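Local coordinates for protein exodeoxyribonuclease III (PDB 2VOA) that probably cleaves DNA at abasic sites during repair, as an AP endonuclease of the exonuclease III family that probably uses magnesium or manganese ions, at residues Ile154-His157 with Lys161-Asn164. The protein carries 1 engineered substitution. Numbering follows the deposited sequence.
Sequences IDVH and KLKN
In the long loop that joins strand 141-144 to helix 170-180, the chain bends enough for Leu162 to pack against Val156 and a face of the His157 ring. One methyl group, Leu162 CD1, makes the contact on its side: it lies 3.8 Å from Val156 CB and 4.0 Å from Val156 CG2, while the two side chains run past one another in opposite directions. The same methyl sits over one face of the His157 imidazole, displaced toward the rim, with CD1 4.2 Å from ring atom CE1. With CG set between its backbone N and carbonyl carbon (chi1 58°), His157 brings the ring up to the leucine although its CB does not point there. Valine and leucine suit this place because they meet purely through van der Waals contact of aliphatic carbons, and the flat ring offers a broad surface to a methyl. Outside the two segments, Trp215 touches Val156 and packs edge-to-face with His157. The preceding Asp155, in a 3-10 turn, is buried and forms salt bridges through OD2 with Arg189 of helix 187-191 and with Arg216, just before strand 218-222. The contact is thus internal to one long connection of the DNase I-like fold.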
loop_
_atom_site.group_PDB
_atom_site.type_symbol
_atom_site.label_atom_id
_atom_site.label_comp_id
_atom_site.label_asym_id
_atom_site.label_seq_id
_atom_site.Cartn_x
_atom_site.Cartn_y
_atom_site.Cartn_z
ATOM N N ILE A 154 4.729 -19.625 -29.233
ATOM C CA ILE A 154 5.852 -18.916 -28.565
ATOM C C ILE A 154 5.414 -17.823 -27.561
ATOM O O ILE A 154 6.180 -17.440 -26.674
ATOM C CB ILE A 154 6.850 -18.340 -29.607
ATOM C CG1 ILE A 154 8.188 -17.939 -28.955
ATOM C CG2 ILE A 154 6.194 -17.199 -30.390
ATOM C CD1 ILE A 154 8.877 -19.021 -28.222
ATOM N N ASP A 155 4.162 -17.355 -27.675
ATOM C CA ASP A 155 3.645 -16.292 -26.801
ATOM C C ASP A 155 3.150 -16.766 -25.433
ATOM O O ASP A 155 2.726 -15.954 -24.611
ATOM C CB ASP A 155 2.519 -15.519 -27.507
ATOM C CG ASP A 155 3.000 -14.810 -28.751
ATOM O OD1 ASP A 155 2.528 -15.163 -29.849
ATOM O OD2 ASP A 155 3.886 -13.922 -28.633
ATOM N N VAL A 156 3.218 -18.070 -25.188
ATOM C CA VAL A 156 2.806 -18.636 -23.894
ATOM C C VAL A 156 3.867 -19.638 -23.407
ATOM O O VAL A 156 4.571 -20.278 -24.213
ATOM C CB VAL A 156 1.380 -19.334 -23.941
ATOM C CG1 VAL A 156 0.293 -18.370 -24.407
ATOM C CG2 VAL A 156 1.381 -20.606 -24.785
ATOM N N HIS A 157 3.984 -19.781 -22.093
ATOM C CA HIS A 157 5.002 -20.688 -21.547
ATOM C C HIS A 157 4.730 -22.186 -21.797
ATOM O O HIS A 157 5.677 -22.987 -21.886
ATOM C CB HIS A 157 5.230 -20.416 -20.050
ATOM C CG HIS A 157 3.995 -20.545 -19.212
ATOM N ND1 HIS A 157 3.436 -21.763 -18.891
ATOM C CD2 HIS A 157 3.223 -19.609 -18.616
ATOM C CE1 HIS A 157 2.360 -21.568 -18.147
ATOM N NE2 HIS A 157 2.214 -20.269 -17.960
ATOM N N LYS A 161 -0.657 -27.056 -22.716
ATOM C CA LYS A 161 -1.541 -27.088 -21.541
ATOM C C LYS A 161 -2.637 -26.025 -21.536
ATOM O O LYS A 161 -3.557 -26.076 -20.708
ATOM C CB LYS A 161 -0.711 -26.931 -20.254
ATOM C CG LYS A 161 0.341 -28.034 -20.033
ATOM C CD LYS A 161 -0.283 -29.409 -19.882
ATOM C CE LYS A 161 0.727 -30.502 -20.206
ATOM N NZ LYS A 161 0.096 -31.837 -20.362
ATOM N N LEU A 162 -2.549 -25.078 -22.466
ATOM C CA LEU A 162 -3.352 -23.846 -22.371
ATOM C C LEU A 162 -4.435 -23.712 -23.460
ATOM O O LEU A 162 -4.961 -22.615 -23.683
ATOM C CB LEU A 162 -2.413 -22.624 -22.343
ATOM C CG LEU A 162 -1.525 -22.502 -21.096
ATOM C CD1 LEU A 162 -0.389 -21.495 -21.307
ATOM C CD2 LEU A 162 -2.342 -22.151 -19.836
ATOM N N LYS A 163 -4.787 -24.832 -24.100
ATOM C CA LYS A 163 -5.797 -24.865 -25.180
ATOM C C LYS A 163 -7.169 -24.321 -24.779
ATOM O O LYS A 163 -7.896 -23.788 -25.612
ATOM C CB LYS A 163 -6.009 -26.304 -25.699
ATOM C CG LYS A 163 -4.761 -27.053 -26.173
ATOM C CD LYS A 163 -3.869 -26.192 -27.025
ATOM C CE LYS A 163 -2.720 -27.013 -27.600
ATOM N NZ LYS A 163 -1.602 -26.133 -28.011
ATOM N N ASN A 164 -7.534 -24.483 -23.510
ATOM C CA ASN A 164 -8.841 -24.035 -23.055
ATOM C C ASN A 164 -8.763 -22.727 -22.294
ATOM O O ASN A 164 -9.756 -22.284 -21.700
ATOM C CB ASN A 164 -9.539 -25.106 -22.206
ATOM C CG ASN A 164 -10.288 -26.130 -23.045
ATOM O OD1 ASN A 164 -10.310 -26.060 -24.289
ATOM N ND2 ASN A 164 -10.909 -27.080 -22.371
#